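Local atomic coordinates of ABC transporter, periplasmic substrate-binding protein (Thermotoga maritima, PDB entry 2HPG), a protein that probably binds a solute in the periplasm as the extracytoplasmic receptor of a tripartite ATP-independent (TRAP) transport system. Residues His143-Lys148 with Ala200-Ala205; Lys217-Thr222 with Lys279-Ile284. One frame throughout, in Å; residues are numbered along the deposited sequence. Where two conformers were deposited one is given.

Interaction 1: residues His143-Lys148 with Ala200-Ala205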
loop_
_atom_site.group_PDB
_atom_site.type_symbol
_atom_site.label_atom_id
_atom_site.label_comp_id
_atom_site.label_asym_id
_atom_site.label_seq_id
_atom_site.Cartn_x
_atom_site.Cartn_y
_atom_site.Cartn_z
ATOM N N HIS A 143 6.653 -1.518 -10.322
ATOM C CA HIS A 143 7.245 -1.314 -11.648
ATOM C C HIS A 143 6.436 -2.134 -12.636
ATOM O O HIS A 143 5.732 -3.034 -12.223
ATOM C CB HIS A 143 8.710 -1.801 -11.640
ATOM C CG HIS A 143 9.579 -1.101 -10.635
ATOM N ND1 HIS A 143 9.744 0.266 -10.620
ATOM C CD2 HIS A 143 10.321 -1.586 -9.608
ATOM C CE1 HIS A 143 10.541 0.598 -9.614
ATOM N NE2 HIS A 143 10.924 -0.510 -8.998
ATOM N N PHE A 144 6.513 -1.831 -13.920
ATOM C CA PHE A 144 5.775 -2.614 -14.914
ATOM C C PHE A 144 6.449 -3.970 -15.174
ATOM O O PHE A 144 7.668 -4.019 -15.268
ATOM C CB PHE A 144 5.661 -1.846 -16.218
ATOM C CG PHE A 144 4.650 -0.742 -16.177
ATOM C CD1 PHE A 144 3.306 -1.025 -16.263
ATOM C CD2 PHE A 144 5.042 0.557 -16.010
ATOM C CE1 PHE A 144 2.359 -0.014 -16.221
ATOM C CE2 PHE A 144 4.116 1.570 -15.968
ATOM C CZ PHE A 144 2.767 1.277 -16.066
ATOM N N VAL A 145 5.640 -5.026 -15.321
ATOM C CA VAL A 145 6.130 -6.375 -15.573
ATOM C C VAL A 145 5.446 -6.791 -16.867
ATOM O O VAL A 145 4.231 -6.950 -16.906
ATOM C CB VAL A 145 5.781 -7.394 -14.465
ATOM C CG1 VAL A 145 6.814 -8.570 -14.499
ATOM C CG2 VAL A 145 5.759 -6.747 -13.074
ATOM N N THR A 146 6.235 -6.931 -17.930
ATOM C CA THR A 146 5.714 -7.047 -19.293
ATOM C C THR A 146 6.607 -7.953 -20.165
ATOM O O THR A 146 7.635 -8.427 -19.716
ATOM C CB THR A 146 5.700 -5.666 -19.951
ATOM O OG1 THR A 146 7.046 -5.166 -20.001
ATOM C CG2 THR A 146 4.800 -4.650 -19.162
ATOM N N ASN A 147 6.181 -8.201 -21.404
ATOM C CA ASN A 147 7.036 -8.876 -22.393
ATOM C C ASN A 147 7.499 -7.881 -23.476
ATOM O O ASN A 147 7.892 -8.283 -24.570
ATOM C CB ASN A 147 6.335 -10.101 -23.003
ATOM C CG ASN A 147 6.451 -11.331 -22.129
ATOM O OD1 ASN A 147 7.534 -11.646 -21.614
ATOM N ND2 ASN A 147 5.335 -12.024 -21.930
ATOM N N LYS A 148 7.475 -6.597 -23.124
ATOM C CA LYS A 148 7.891 -5.496 -23.982
ATOM C C LYS A 148 8.523 -4.457 -23.068
ATOM O O LYS A 148 7.923 -4.105 -22.056
ATOM C CB LYS A 148 6.657 -4.916 -24.673
ATOM C CG LYS A 148 6.893 -3.671 -25.477
ATOM C CD LYS A 148 5.562 -3.100 -25.983
ATOM C CE LYS A 148 5.768 -1.787 -26.680
ATOM N NZ LYS A 148 4.461 -1.204 -27.118
ATOM N N ALA A 200 1.634 -6.853 -15.880
ATOM C CA ALA A 200 1.184 -6.419 -14.566
ATOM C C ALA A 200 2.094 -5.293 -14.097
ATOM O O ALA A 200 2.934 -4.801 -14.843
ATOM C CB ALA A 200 1.216 -7.587 -13.568
ATOM N N GLU A 201 1.899 -4.850 -12.862
ATOM C CA GLU A 201 2.739 -3.828 -12.295
ATOM C C GLU A 201 2.816 -4.156 -10.818
ATOM O O GLU A 201 1.791 -4.262 -10.156
ATOM C CB GLU A 201 2.171 -2.434 -12.601
ATOM C CG GLU A 201 0.756 -2.189 -12.197
ATOM C CD GLU A 201 0.581 -1.762 -10.758
ATOM O OE1 GLU A 201 -0.487 -2.037 -10.185
ATOM O OE2 GLU A 201 1.503 -1.164 -10.195
ATOM N N LEU A 202 4.018 -4.452 -10.341
ATOM C CA LEU A 202 4.205 -5.159 -9.074
ATOM C C LEU A 202 5.558 -4.813 -8.471
ATOM O O LEU A 202 6.379 -4.173 -9.099
ATOM C CB LEU A 202 4.151 -6.682 -9.309
ATOM C CG LEU A 202 2.819 -7.302 -9.752
ATOM C CD1 LEU A 202 3.010 -8.778 -10.145
ATOM C CD2 LEU A 202 1.710 -7.194 -8.698
ATOM N N THR A 203 5.786 -5.257 -7.237
ATOM C CA THR A 203 7.103 -5.226 -6.635
ATOM C C THR A 203 7.899 -6.466 -7.060
ATOM O O THR A 203 7.321 -7.415 -7.560
ATOM C CB THR A 203 6.975 -5.281 -5.129
ATOM O OG1 THR A 203 6.439 -6.551 -4.774
ATOM C CG2 THR A 203 6.046 -4.161 -4.640
ATOM N N TYR A 204 9.219 -6.447 -6.855
ATOM C CA TYR A 204 10.069 -7.584 -7.203
ATOM C C TYR A 204 9.719 -8.821 -6.355
ATOM O O TYR A 204 9.789 -9.952 -6.832
ATOM C CB TYR A 204 11.549 -7.212 -7.022
ATOM C CG TYR A 204 12.177 -6.392 -8.158
ATOM C CD1 TYR A 204 12.601 -7.003 -9.321
ATOM C CD2 TYR A 204 12.375 -5.012 -8.040
ATOM C CE1 TYR A 204 13.219 -6.300 -10.307
ATOM C CE2 TYR A 204 12.988 -4.290 -9.052
ATOM C CZ TYR A 204 13.391 -4.943 -10.190
ATOM O OH TYR A 204 13.994 -4.278 -11.245
ATOM N N ALA A 205 9.359 -8.617 -5.092
ATOM C CA ALA A 205 8.903 -9.721 -4.220
ATOM C C ALA A 205 7.666 -10.406 -4.799
ATOM O O ALA A 205 7.595 -11.628 -4.851
ATOM C CB ALA A 205 8.605 -9.198 -2.811
#

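Interaction 2: residues Lys217-Thr222 with Lys279-Ile284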
loop_
_atom_site.group_PDB
_atom_site.type_symbol
_atom_site.label_atom_id
_atom_site.label_comp_id
_atom_site.label_asym_id
_atom_site.label_seq_id
_atom_site.Cartn_x
_atom_site.Cartn_y
_atom_site.Cartn_z
ATOM N N LYS A 217 9.094 -11.263 -19.125
ATOM C CA LYS A 217 10.542 -11.104 -19.253
ATOM C C LYS A 217 11.080 -9.801 -18.663
ATOM O O LYS A 217 12.181 -9.792 -18.101
ATOM C CB LYS A 217 10.961 -11.207 -20.725
ATOM C CG LYS A 217 12.428 -10.844 -20.965
ATOM C CD LYS A 217 12.891 -11.251 -22.338
ATOM C CE LYS A 217 14.274 -10.639 -22.652
ATOM N NZ LYS A 217 14.847 -11.165 -23.925
ATOM N N TYR A 218 10.327 -8.706 -18.797
ATOM C CA TYR A 218 10.844 -7.378 -18.448
ATOM C C TYR A 218 10.276 -6.741 -17.182
ATOM O O TYR A 218 9.064 -6.697 -16.972
ATOM C CB TYR A 218 10.600 -6.389 -19.590
ATOM C CG TYR A 218 11.332 -6.728 -20.855
ATOM C CD1 TYR A 218 12.644 -6.325 -21.042
ATOM C CD2 TYR A 218 10.718 -7.463 -21.861
ATOM C CE1 TYR A 218 13.339 -6.647 -22.190
ATOM C CE2 TYR A 218 11.395 -7.783 -23.017
ATOM C CZ TYR A 218 12.702 -7.373 -23.169
ATOM O OH TYR A 218 13.385 -7.684 -24.293
HETATM N N MSE A 219 11.188 -6.249 -16.346
HETATM C CA MSE A 219 10.842 -5.356 -15.257
HETATM C C MSE A 219 11.328 -3.969 -15.638
HETATM O O MSE A 219 12.532 -3.751 -15.740
HETATM C CB MSE A 219 11.519 -5.811 -13.969
HETATM C CG MSE A 219 10.841 -5.271 -12.739
HETATM SE SE MSE A 219 9.517 -6.519 -12.077
HETATM C CE MSE A 219 9.184 -5.667 -10.356
ATOM N N SER A 220 10.400 -3.043 -15.895
ATOM C CA SER A 220 10.766 -1.683 -16.262
ATOM C C SER A 220 10.501 -0.758 -15.083
ATOM O O SER A 220 9.357 -0.645 -14.610
ATOM C CB SER A 220 9.972 -1.209 -17.477
ATOM O OG SER A 220 9.929 -2.180 -18.504
ATOM N N GLU A 221 11.564 -0.106 -14.603
ATOM C CA GLU A 221 11.561 0.559 -13.317
ATOM C C GLU A 221 11.003 1.977 -13.349
ATOM O O GLU A 221 11.697 2.959 -13.037
ATOM C CB GLU A 221 12.956 0.535 -12.704
ATOM C CG GLU A 221 13.409 -0.860 -12.269
ATOM C CD GLU A 221 14.656 -0.806 -11.450
ATOM O OE1 GLU A 221 15.368 0.205 -11.553
ATOM O OE2 GLU A 221 14.958 -1.767 -10.726
ATOM N N THR A 222 9.720 2.058 -13.685
ATOM C CA THR A 222 8.993 3.310 -13.699
ATOM C C THR A 222 8.739 3.809 -12.285
ATOM O O THR A 222 8.555 5.007 -12.100
ATOM C CB THR A 222 7.659 3.175 -14.391
ATOM O OG1 THR A 222 7.009 1.993 -13.924
ATOM C CG2 THR A 222 7.830 3.098 -15.912
ATOM N N LYS A 279 16.874 -15.351 -12.444
ATOM C CA LYS A 279 15.865 -16.184 -13.100
ATOM C C LYS A 279 15.654 -15.767 -14.537
ATOM O O LYS A 279 14.797 -16.306 -15.218
ATOM C CB LYS A 279 14.537 -16.147 -12.327
ATOM C CG LYS A 279 14.613 -16.802 -10.978
ATOM C CD LYS A 279 14.749 -18.324 -11.123
ATOM C CE LYS A 279 14.871 -18.997 -9.776
ATOM N NZ LYS A 279 14.783 -20.488 -9.881
ATOM N N GLY A 280 16.427 -14.787 -14.990
ATOM C CA GLY A 280 16.542 -14.485 -16.396
ATOM C C GLY A 280 15.750 -13.283 -16.862
ATOM O O GLY A 280 15.611 -13.081 -18.055
HETATM N N MSE A 281 15.246 -12.474 -15.932
HETATM C CA MSE A 281 14.491 -11.285 -16.306
HETATM C C MSE A 281 15.421 -10.180 -16.762
HETATM O O MSE A 281 16.552 -10.075 -16.290
HETATM C CB MSE A 281 13.648 -10.782 -15.144
HETATM C CG MSE A 281 12.547 -11.732 -14.743
HETATM SE SE MSE A 281 11.276 -10.768 -13.639
HETATM C CE MSE A 281 10.239 -9.827 -15.015
ATOM N N ALA A 282 14.928 -9.352 -17.681
ATOM C CA ALA A 282 15.632 -8.166 -18.127
ATOM C C ALA A 282 15.080 -6.956 -17.415
ATOM O O ALA A 282 13.890 -6.685 -17.503
ATOM C CB ALA A 282 15.461 -7.987 -19.616
ATOM N N VAL A 283 15.940 -6.236 -16.704
ATOM C CA VAL A 283 15.542 -5.015 -16.001
ATOM C C VAL A 283 15.834 -3.827 -16.877
ATOM O O VAL A 283 16.946 -3.695 -17.363
ATOM C CB VAL A 283 16.313 -4.863 -14.688
ATOM C CG1 VAL A 283 15.985 -3.539 -14.017
ATOM C CG2 VAL A 283 15.971 -6.002 -13.783
ATOM N N ILE A 284 14.833 -2.971 -17.101
ATOM C CA ILE A 284 15.030 -1.670 -17.716
ATOM C C ILE A 284 15.188 -0.673 -16.573
ATOM O O ILE A 284 14.215 -0.363 -15.899
ATOM C CB ILE A 284 13.840 -1.263 -18.588
ATOM C CG1 ILE A 284 13.511 -2.376 -19.593
ATOM C CG2 ILE A 284 14.147 0.028 -19.308
ATOM C CD1 ILE A 284 14.656 -2.736 -20.514
#

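Interaction 1: residues His143-Lys148 with Ala200-Ala205
The rings of H143 and Y204 meet at an oblique angle, neither stacked nor edge-to-face. Their planes are 63° apart, and H143 CD2 lies 3.8 Å from Y204 CE2. H143 holds CG beside its backbone N (chi1 -59°), and this carries the imidazole toward the tyrosine. H143 ND1 is tied to the backbone N of G223, and Y204 OH bonds to E221, so each ring has a polar tie beyond this contact. The F144 ring meets E201 through CD1, 4.1 Å from E201 CB, and the ring and carboxylate planes are 68° apart. E201 is buried. Its OE1 has a salt bridge with R142 and a hydrogen bond with T163; its OE2 has a hydrogen bond with H224.

H143 and F144 point to opposite faces of an antiparallel ladder. H143 pairs with L202 and V145 with A200, each pair through two backbone bonds. L202 N reaches H143 O at 2.9 Å, and A200 N reaches V145 O at 2.8 Å. Between them, F144 and E201 form a non-hydrogen-bonded pair, where E201 CA comes within 3.1 Å of H143 O. On the face shared with H143 and A200, V145 CG2 packs on L202 CB at 4.1 Å.

T203 follows the strand and is the N-cap of helix 204-209; its OG1 bonds to N206 N. Strand 199-202 lies between strands 130-146 and 160-162 in the mixed sheet of this solute-binding fold. On the far side of strand 130-146 comes strand 218-234, and helix 243-278 covers Y204.

Interaction 2: residues Lys217-Thr222 with Lys279-Ile284
M281, a selenomethionine, bends at its last torsion (chi3 80°) and turns CE back over the backbone of K217, 3.6 Å from K217 O. Y218 keeps CG beside its backbone N (chi1 -64°), and its ring meets A282, with CD1 3.6 Å from A282 CB. The same Y218 CD1 also touches I284 CD1, at 4.1 Å. One face of this ring carries K217 CG, set toward the rim.

Four backbone bonds join the two segments. A282 N binds K217 O, and M219 N binds A282 O. I284 N then binds M219 O at 2.8 Å, and E221 N closes the row on I284 O at 3.0 Å.

This is a parallel pair of strands joined by a crossover through helices 235-240 and 243-278. Strand 282-284 enters after a Schellman motif at G280, which ends the long helix. On its other side, strand 218-234 pairs with strand 130-146, where K217 and Y218 both face T146 in a classic beta bulge.

Beyond the bulge, S220 OG lies 3.7 Å from I284 CG1 and also bonds to the backbone N of I150. E221 is the centre of an inverse gamma turn. Its OE2 lies 3.9 Å from V283 CG1. That carboxylate oxygen takes a salt bridge from K273 and a hydrogen bond with Y204.

Overall arrangement
The two contacts are adjacent parts of one mixed sheet, with centres about 7 Å apart. Across the sheet the strands run 199-202, 130-146, 218-234, 282-284. Interaction 1 joins the first two and interaction 2 the last two. Strands 130-146 and 218-234 pair antiparallel and link the contacts, for example through Y218 N and T146 O, 2.9 Å apart. Along the chain interaction 1 closes before interaction 2 opens, and helix 204-209 leads from one toward the other. This helix starts within interaction 1 and packs on M219 and M281 of interaction 2; helix 243-278 touches both. Together the contacts join four neighbouring strands in this periplasmic binding protein fold.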